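Local coordinates for protein NADH dehydrogenase, putative (Plasmodium falciparum, PDB 5JWC) that probably passes electrons from NADH through its bound FAD to ubiquinone, as a type II NADH dehydrogenase, and is bound by the inhibitor RYL-552, at residues T421-A424 and Q425-K428; T249-N252 and F253-N257; C117-I120 and E121-V125. All coordinates share one frame; numbering follows the deposited sequence.

Contact 1. Residues T421-A424 and Q425-K428; sequences TPTA and QNAK. With FAD (flavin-adenine dinucleotide), chain C.
T423 is the N-cap of helix 424-440, whose first turn faces the flavin: its OG1 accepts the N-H of N426 at 3.1 Å. OG1 stands between the backbone N and the carbonyl carbon (chi1 64°), which swings it over the end of the helix, and it also shares a water with Q425 OE1, while Q425 NE2 hydrogen-bonds to G459 O. Threonine suits the place because its short hydroxyl can replace the missing backbone acceptor.

The N426 side chain runs back past the cap toward the loop. Its CB lies 3.6 Å from both T423 OG1 and T421 O; CG passes 3.5 Å from T423 OG1; and ND2 ends on T421 O at 2.9 Å, an almost straight bond (173°) lying in the amide plane. Asparagine thus fastens the preceding loop to the helix.

With its start fixed, the helix offers its first N-H groups to the isoalloxazine. Helix N-termini near N1 and O2 recur in this flavoenzyme family and would probably favour negative charge there on the reduced flavin. A424, small enough to let the ring come close, gives its N-H to FAD N1 at 3.0 Å, and Q425 N reaches FAD O2 at 3.2 Å.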
loop_
_atom_site.group_PDB
_atom_site.type_symbol
_atom_site.label_atom_id
_atom_site.label_comp_id
_atom_site.label_asym_id
_atom_site.label_seq_id
_atom_site.Cartn_x
_atom_site.Cartn_y
_atom_site.Cartn_z
ATOM N N THR A 421 -29.026 -5.961 -15.175
ATOM C CA THR A 421 -27.830 -6.786 -15.016
ATOM C C THR A 421 -27.007 -6.318 -13.809
ATOM O O THR A 421 -27.059 -5.143 -13.461
ATOM C CB THR A 421 -26.971 -6.727 -16.279
ATOM O OG1 THR A 421 -26.757 -5.348 -16.614
ATOM C CG2 THR A 421 -27.701 -7.395 -17.450
ATOM N N PRO A 422 -26.273 -7.240 -13.157
ATOM C CA PRO A 422 -25.491 -6.848 -11.967
ATOM C C PRO A 422 -24.215 -6.085 -12.339
ATOM O O PRO A 422 -23.123 -6.660 -12.382
ATOM C CB PRO A 422 -25.151 -8.185 -11.311
ATOM C CG PRO A 422 -25.090 -9.167 -12.482
ATOM C CD PRO A 422 -26.160 -8.682 -13.454
ATOM N N THR A 423 -24.359 -4.792 -12.604
ATOM C CA THR A 423 -23.239 -3.949 -13.004
ATOM C C THR A 423 -23.132 -2.667 -12.171
ATOM O O THR A 423 -24.101 -2.249 -11.525
ATOM C CB THR A 423 -23.349 -3.543 -14.474
ATOM O OG1 THR A 423 -24.528 -2.739 -14.649
ATOM C CG2 THR A 423 -23.423 -4.793 -15.383
ATOM N N ALA A 424 -21.955 -2.050 -12.193
ATOM C CA ALA A 424 -21.767 -0.773 -11.529
ATOM C C ALA A 424 -22.654 0.273 -12.182
ATOM O O ALA A 424 -23.224 1.125 -11.495
ATOM C CB ALA A 424 -20.303 -0.340 -11.572
ATOM N N GLN A 425 -22.783 0.196 -13.509
ATOM C CA GLN A 425 -23.647 1.117 -14.246
ATOM C C GLN A 425 -25.065 1.084 -13.697
ATOM O O GLN A 425 -25.646 2.125 -13.417
ATOM C CB GLN A 425 -23.672 0.790 -15.745
ATOM C CG GLN A 425 -22.384 1.132 -16.471
ATOM C CD GLN A 425 -22.393 0.672 -17.923
ATOM O OE1 GLN A 425 -23.060 -0.301 -18.265
ATOM N NE2 GLN A 425 -21.669 1.379 -18.778
ATOM N N ASN A 426 -25.628 -0.110 -13.532
ATOM C CA ASN A 426 -26.994 -0.185 -13.034
ATOM C C ASN A 426 -27.094 0.194 -11.554
ATOM O O ASN A 426 -28.034 0.880 -11.178
ATOM C CB ASN A 426 -27.601 -1.574 -13.297
ATOM C CG ASN A 426 -27.924 -1.771 -14.781
ATOM O OD1 ASN A 426 -28.183 -0.800 -15.485
ATOM N ND2 ASN A 426 -27.884 -3.005 -15.256
ATOM N N ALA A 427 -26.136 -0.228 -10.726
ATOM C CA ALA A 427 -26.166 0.167 -9.316
ATOM C C ALA A 427 -26.130 1.691 -9.183
ATOM O O ALA A 427 -26.839 2.273 -8.362
ATOM C CB ALA A 427 -25.002 -0.480 -8.531
ATOM N N LYS A 428 -25.317 2.340 -10.003
ATOM C CA LYS A 428 -25.231 3.795 -9.959
ATOM C C LYS A 428 -26.533 4.455 -10.413
ATOM O O LYS A 428 -27.017 5.407 -9.784
ATOM C CB LYS A 428 -24.068 4.288 -10.817
ATOM C CG LYS A 428 -23.882 5.789 -10.700
ATOM C CD LYS A 428 -22.747 6.277 -11.578
ATOM C CE LYS A 428 -22.425 7.750 -11.316
ATOM N NZ LYS A 428 -21.348 8.237 -12.240
HETATM P PA FAD C . -20.648 -3.390 -4.141
HETATM O O1A FAD C . -19.779 -4.615 -4.144
HETATM O O2A FAD C . -20.152 -2.293 -5.014
HETATM O O5B FAD C . -20.850 -2.853 -2.637
HETATM C C5B FAD C . -21.345 -3.682 -1.610
HETATM C C4B FAD C . -21.008 -2.987 -0.301
HETATM O O4B FAD C . -21.701 -3.622 0.755
HETATM C C3B FAD C . -19.513 -3.082 0.016
HETATM O O3B FAD C . -19.092 -1.850 0.559
HETATM C C2B FAD C . -19.454 -4.119 1.116
HETATM O O2B FAD C . -18.365 -3.876 1.976
HETATM C C1B FAD C . -20.785 -3.842 1.805
HETATM N N9A FAD C . -21.309 -4.940 2.622
HETATM C C8A FAD C . -21.211 -6.292 2.390
HETATM N N7A FAD C . -21.860 -6.928 3.398
HETATM C C5A FAD C . -22.363 -6.009 4.251
HETATM C C6A FAD C . -23.096 -6.130 5.421
HETATM N N6A FAD C . -23.493 -7.330 5.845
HETATM N N1A FAD C . -23.488 -4.989 6.084
HETATM C C2A FAD C . -23.147 -3.744 5.587
HETATM N N3A FAD C . -22.412 -3.632 4.422
HETATM C C4A FAD C . -22.023 -4.753 3.773
HETATM N N1 FAD C . -19.587 -3.167 -13.556
HETATM C C2 FAD C . -19.721 -2.365 -14.656
HETATM O O2 FAD C . -20.808 -1.852 -14.898
HETATM N N3 FAD C . -18.642 -2.112 -15.487
HETATM C C4 FAD C . -17.408 -2.649 -15.233
HETATM O O4 FAD C . -16.461 -2.394 -15.989
HETATM C C4X FAD C . -17.255 -3.455 -14.111
HETATM N N5 FAD C . -16.035 -4.019 -13.812
HETATM C C5X FAD C . -15.908 -4.820 -12.683
HETATM C C6 FAD C . -14.680 -5.369 -12.366
HETATM C C7 FAD C . -14.523 -6.177 -11.246
HETATM C C7M FAD C . -13.162 -6.764 -10.948
HETATM C C8 FAD C . -15.610 -6.426 -10.418
HETATM C C8M FAD C . -15.465 -7.296 -9.205
HETATM C C9 FAD C . -16.851 -5.870 -10.733
HETATM C C9A FAD C . -17.002 -5.063 -11.858
HETATM N N10 FAD C . -18.227 -4.501 -12.172
HETATM C C10 FAD C . -18.351 -3.703 -13.278
HETATM C "C1'" FAD C . -19.447 -4.781 -11.343
HETATM C "C2'" FAD C . -19.687 -3.840 -10.191
HETATM O "O2'" FAD C . -18.554 -3.833 -9.368
HETATM C "C3'" FAD C . -20.842 -4.404 -9.384
HETATM O "O3'" FAD C . -21.966 -4.629 -10.204
HETATM C "C4'" FAD C . -21.152 -3.382 -8.303
HETATM O "O4'" FAD C . -20.111 -3.477 -7.366
HETATM C "C5'" FAD C . -22.494 -3.618 -7.629
HETATM O "O5'" FAD C . -22.692 -2.563 -6.710
HETATM P P FAD C . -23.269 -2.885 -5.241
HETATM O O1P FAD C . -23.480 -1.584 -4.500
HETATM O O2P FAD C . -24.507 -3.715 -5.436
HETATM O O3P FAD C . -22.145 -3.829 -4.553
HETATM O O HOH W 1 -24.954 -2.224 -17.376
#

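Contact 2. Residues T249-N252 and F253-N257; sequences TKEN and FHNLN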
loop_
_atom_site.group_PDB
_atom_site.type_symbol
_atom_site.label_atom_id
_atom_site.label_comp_id
_atom_site.label_asym_id
_atom_site.label_seq_id
_atom_site.Cartn_x
_atom_site.Cartn_y
_atom_site.Cartn_z
ATOM N N THR A 249 -10.279 -10.369 -29.643
ATOM C CA THR A 249 -9.669 -10.593 -28.334
ATOM C C THR A 249 -8.855 -11.893 -28.291
ATOM O O THR A 249 -7.710 -11.891 -27.819
ATOM C CB THR A 249 -10.735 -10.605 -27.206
ATOM O OG1 THR A 249 -11.447 -9.358 -27.213
ATOM C CG2 THR A 249 -10.082 -10.788 -25.857
ATOM N N LYS A 250 -9.437 -12.991 -28.785
ATOM C CA LYS A 250 -8.741 -14.281 -28.830
ATOM C C LYS A 250 -7.488 -14.186 -29.697
ATOM O O LYS A 250 -6.438 -14.750 -29.382
ATOM C CB LYS A 250 -9.656 -15.380 -29.399
ATOM C CG LYS A 250 -8.915 -16.694 -29.699
ATOM C CD LYS A 250 -9.874 -17.874 -29.877
ATOM C CE LYS A 250 -10.851 -18.030 -28.731
ATOM N NZ LYS A 250 -11.781 -19.176 -28.982
ATOM N N GLU A 251 -7.618 -13.472 -30.806
ATOM C CA GLU A 251 -6.507 -13.261 -31.714
ATOM C C GLU A 251 -5.405 -12.412 -31.081
ATOM O O GLU A 251 -4.216 -12.693 -31.255
ATOM C CB GLU A 251 -7.033 -12.630 -32.993
ATOM C CG GLU A 251 -6.010 -12.074 -33.938
ATOM C CD GLU A 251 -6.692 -11.404 -35.120
ATOM O OE1 GLU A 251 -6.331 -10.251 -35.464
ATOM O OE2 GLU A 251 -7.623 -12.039 -35.679
ATOM N N ASN A 252 -5.794 -11.372 -30.350
ATOM C CA ASN A 252 -4.804 -10.547 -29.677
ATOM C C ASN A 252 -4.066 -11.398 -28.624
ATOM O O ASN A 252 -2.845 -11.318 -28.498
ATOM C CB ASN A 252 -5.459 -9.317 -29.043
ATOM C CG ASN A 252 -4.473 -8.190 -28.804
ATOM O OD1 ASN A 252 -3.637 -7.899 -29.661
ATOM N ND2 ASN A 252 -4.548 -7.562 -27.624
ATOM N N PHE A 253 -4.806 -12.236 -27.897
ATOM C CA PHE A 253 -4.204 -13.102 -26.883
ATOM C C PHE A 253 -3.242 -14.121 -27.526
ATOM O O PHE A 253 -2.130 -14.300 -27.037
ATOM C CB PHE A 253 -5.285 -13.816 -26.045
ATOM C CG PHE A 253 -5.837 -12.973 -24.895
ATOM C CD1 PHE A 253 -5.667 -11.589 -24.873
ATOM C CD2 PHE A 253 -6.494 -13.573 -23.833
ATOM C CE1 PHE A 253 -6.155 -10.813 -23.804
ATOM C CE2 PHE A 253 -6.992 -12.810 -22.753
ATOM C CZ PHE A 253 -6.816 -11.428 -22.746
ATOM N N HIS A 254 -3.662 -14.773 -28.613
ATOM C CA HIS A 254 -2.748 -15.637 -29.391
ATOM C C HIS A 254 -1.465 -14.922 -29.761
ATOM O O HIS A 254 -0.368 -15.415 -29.502
ATOM C CB HIS A 254 -3.420 -16.141 -30.670
ATOM C CG HIS A 254 -4.448 -17.182 -30.451
ATOM N ND1 HIS A 254 -4.478 -17.977 -29.295
ATOM C CD2 HIS A 254 -5.501 -17.598 -31.179
ATOM C CE1 HIS A 254 -5.482 -18.797 -29.353
ATOM N NE2 HIS A 254 -6.144 -18.594 -30.505
ATOM N N ASN A 255 -1.604 -13.742 -30.356
ATOM C CA ASN A 255 -0.445 -12.955 -30.751
ATOM C C ASN A 255 0.449 -12.605 -29.562
ATOM O O ASN A 255 1.646 -12.392 -29.736
ATOM C CB ASN A 255 -0.883 -11.676 -31.477
ATOM C CG ASN A 255 -1.632 -11.964 -32.797
ATOM O OD1 ASN A 255 -1.801 -13.124 -33.204
ATOM N ND2 ASN A 255 -2.103 -10.899 -33.453
ATOM N N LEU A 256 -0.118 -12.566 -28.353
ATOM C CA LEU A 256 0.693 -12.314 -27.158
ATOM C C LEU A 256 1.172 -13.622 -26.517
ATOM O O LEU A 256 1.826 -13.606 -25.473
ATOM C CB LEU A 256 -0.089 -11.507 -26.118
ATOM C CG LEU A 256 -0.238 -10.016 -26.411
ATOM C CD1 LEU A 256 -1.402 -9.424 -25.628
ATOM C CD2 LEU A 256 1.080 -9.278 -26.113
ATOM N N ASN A 257 0.837 -14.747 -27.147
ATOM C CA ASN A 257 1.247 -16.079 -26.682
ATOM C C ASN A 257 0.637 -16.448 -25.334
ATOM O O ASN A 257 1.194 -17.244 -24.565
ATOM C CB ASN A 257 2.778 -16.190 -26.649
ATOM C CG ASN A 257 3.381 -16.049 -28.032
ATOM O OD1 ASN A 257 4.163 -15.137 -28.293
ATOM N ND2 ASN A 257 2.971 -16.927 -28.946
#
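F253, H254 and N255 give their N-H groups to the carbonyls of T249, K250 and E251 in ordinary alpha-helical bonds, while L256 N makes a weaker one to N252 O before a Schellman motif ends helix 243-255. N257 closes the motif with a positive phi (65°), a conformation asparagine tolerates better than most residues.

On one side of the helix, H254 and K250 lie alongside each other and point the same way. One face of the imidazole rests on K250 O, with H254 CG 3.3 Å from that oxygen, while NE2 meets the lysine methylene CG at 3.5 Å. The lysine bends at chi3 (-52°), and its NZ hydrogen-bonds to N235 O and T262 OG1; it stays 5.9 Å from H254 NE2. A long flexible chain suits this double role.

N255 folds back similarly over E251, its CG 3.1 Å from E251 O; the E251 carboxylate and the N255 amide are tilted 30° to each other.

The buried side is different. T249 CG2 sits over one face of the F253 ring, 4.4 Å from CE1. The phenyl, suitably large and apolar, packs on V260 within the beta-alpha-beta unit of strand 227-232, helix 243-255 and strand 259-262, and on V201 and T204 of the neighbouring helix 198-218. N252 ND2 comes to 4.2 Å from L256 CD1, but hydrogen-bonds to I464 O and G465 O. L256 in turn has its side chain about 4 Å, at nearest atoms, from a bound inhibitor.

The chemistry implies a helix end held together by its own backbone: its side chains meet through carbon atoms and through backbone carbonyl oxygens lying against the H254 ring and the N255 amide, whereas the polar ends of T249, K250 and N252 are spent elsewhere, on I245 O and on neighbouring parts of the fold.

Contact 3. Residues C117-I120 and E121-V125; sequences CIDI and ENNKV
The carboxylate of D119 receives N-H groups on both faces: N123 N reaches OD2 at 2.7 Å from above one side of its plane, and E121 N reaches the same oxygen at 3.0 Å from the opposite side. The other oxygen, OD1, uses its syn lone pair to take N123 ND2 at 3.0 Å, with the acceptor close to the plane of the amide. Carboxylate and amide are turned 75° against each other, so they meet across rather than stack. D119 CG stands between its backbone N and carbonyl carbon (chi1 61°), a position that brings the group back over the turn; the bond from E121 N makes an Asx turn. Aspartate is well suited here, since a short, probably charged acceptor can gather several N-H groups at once.

The backbone beneath is a beta hairpin closed by a type I turn from D119 to N122 with a G1 bulge. N122 N bonds to D119 O, D119 N returns to N123 O at 3.0 Å, and N122 takes the positive phi that asparagine accepts readily. Beyond the turn, C117 and V125 form a hydrogen-bonded antiparallel pair, C117 N to V125 O measuring 2.7 Å. I118 faces K124 in a non-hydrogen-bonded pair, and its CA approaches N123 O at 3.2 Å in a CA-H...O contact. I118 CD1 lies beside N122 OD1, 3.8 Å away.

At the turn the second subunit takes part: its N179 donates to D119 OD1, and its K174 forms a salt bridge with E121. Within the chain, C117 and V125 turn their side chains to one face, where both touch L103, and I118 turns to the other, touching T106. Backbone bonds of I118 with E104 of strand 99-109 place strand 114-118 between that strand and strand 124-128, an outermost strand of the mixed sheet within this chain.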
loop_
_atom_site.group_PDB
_atom_site.type_symbol
_atom_site.label_atom_id
_atom_site.label_comp_id
_atom_site.label_asym_id
_atom_site.label_seq_id
_atom_site.Cartn_x
_atom_site.Cartn_y
_atom_site.Cartn_z
ATOM N N CYS A 117 -26.205 -5.040 14.048
ATOM C CA CYS A 117 -24.880 -5.036 13.429
ATOM C C CYS A 117 -23.824 -5.558 14.396
ATOM O O CYS A 117 -24.066 -5.648 15.597
ATOM C CB CYS A 117 -24.499 -3.625 12.983
ATOM S SG CYS A 117 -25.691 -2.838 11.881
ATOM N N ILE A 118 -22.645 -5.886 13.878
ATOM C CA ILE A 118 -21.488 -6.134 14.730
ATOM C C ILE A 118 -20.307 -5.272 14.300
ATOM O O ILE A 118 -20.205 -4.892 13.128
ATOM C CB ILE A 118 -21.032 -7.606 14.704
ATOM C CG1 ILE A 118 -20.806 -8.068 13.261
ATOM C CG2 ILE A 118 -22.035 -8.477 15.402
ATOM C CD1 ILE A 118 -20.156 -9.420 13.150
ATOM N N ASP A 119 -19.426 -4.952 15.248
ATOM C CA ASP A 119 -18.172 -4.284 14.919
ATOM C C ASP A 119 -17.094 -5.327 14.689
ATOM O O ASP A 119 -17.362 -6.520 14.763
ATOM C CB ASP A 119 -17.755 -3.273 16.009
ATOM C CG ASP A 119 -17.530 -3.904 17.400
ATOM O OD1 ASP A 119 -17.530 -3.120 18.380
ATOM O OD2 ASP A 119 -17.346 -5.141 17.530
ATOM N N ILE A 120 -15.875 -4.872 14.426
ATOM C CA ILE A 120 -14.779 -5.760 14.058
ATOM C C ILE A 120 -14.423 -6.696 15.225
ATOM O O ILE A 120 -13.775 -7.720 15.032
ATOM C CB ILE A 120 -13.540 -4.930 13.594
ATOM C CG1 ILE A 120 -12.540 -5.784 12.812
ATOM C CG2 ILE A 120 -12.890 -4.195 14.768
ATOM C CD1 ILE A 120 -13.068 -6.308 11.488
ATOM N N GLU A 121 -14.887 -6.363 16.426
ATOM C CA GLU A 121 -14.637 -7.191 17.605
ATOM C C GLU A 121 -15.879 -7.982 18.049
ATOM O O GLU A 121 -15.950 -8.472 19.177
ATOM C CB GLU A 121 -14.094 -6.318 18.743
ATOM C CG GLU A 121 -12.707 -5.737 18.418
ATOM C CD GLU A 121 -12.254 -4.644 19.378
ATOM O OE1 GLU A 121 -12.884 -4.472 20.448
ATOM O OE2 GLU A 121 -11.275 -3.935 19.042
ATOM N N ASN A 122 -16.853 -8.091 17.150
ATOM C CA ASN A 122 -18.077 -8.866 17.370
ATOM C C ASN A 122 -18.982 -8.306 18.445
ATOM O O ASN A 122 -19.864 -9.002 18.941
ATOM C CB ASN A 122 -17.746 -10.323 17.701
ATOM C CG ASN A 122 -17.084 -11.042 16.547
ATOM O OD1 ASN A 122 -17.609 -11.067 15.434
ATOM N ND2 ASN A 122 -15.914 -11.617 16.801
ATOM N N ASN A 123 -18.768 -7.054 18.813
ATOM C CA ASN A 123 -19.724 -6.383 19.677
ATOM C C ASN A 123 -20.993 -6.041 18.898
ATOM O O ASN A 123 -20.929 -5.509 17.782
ATOM C CB ASN A 123 -19.106 -5.131 20.277
ATOM C CG ASN A 123 -17.868 -5.440 21.087
ATOM O OD1 ASN A 123 -17.876 -6.343 21.925
ATOM N ND2 ASN A 123 -16.783 -4.724 20.813
ATOM N N LYS A 124 -22.140 -6.348 19.494
ATOM C CA LYS A 124 -23.422 -6.118 18.857
ATOM C C LYS A 124 -23.871 -4.673 18.987
ATOM O O LYS A 124 -23.708 -4.036 20.033
ATOM C CB LYS A 124 -24.486 -7.048 19.454
ATOM C CG LYS A 124 -25.862 -6.907 18.812
ATOM C CD LYS A 124 -26.835 -7.964 19.321
ATOM C CE LYS A 124 -28.273 -7.476 19.176
ATOM N NZ LYS A 124 -29.288 -8.523 19.485
ATOM N N VAL A 125 -24.430 -4.151 17.903
ATOM C CA VAL A 125 -24.958 -2.799 17.871
ATOM C C VAL A 125 -26.369 -2.843 17.297
ATOM O O VAL A 125 -26.612 -3.491 16.267
ATOM C CB VAL A 125 -24.077 -1.862 17.023
ATOM C CG1 VAL A 125 -24.554 -0.422 17.143
ATOM C CG2 VAL A 125 -22.605 -1.997 17.431
#

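How the contacts relate
All three contacts are partly buried. Contact 1 is the most interior, with four of seven touching residues buried; contacts 2 and 3 are peripheral, with three of eight and four of nine exposed, on opposite sides of the chain's centre, their own centres about 49 Å apart. Contacts 1 and 2 treat opposite ends of two different helices, one starting beside a cofactor, the other finishing within a beta-alpha-beta unit; contact 3 joins two strands through a turn. Side-chain polar groups add to the backbone bonds in contacts 1 and 3, whereas in contact 2 every bond between the segments is backbone to backbone. Flavin borders 421-428, an inhibitor 249-257, and the second subunit 117-125.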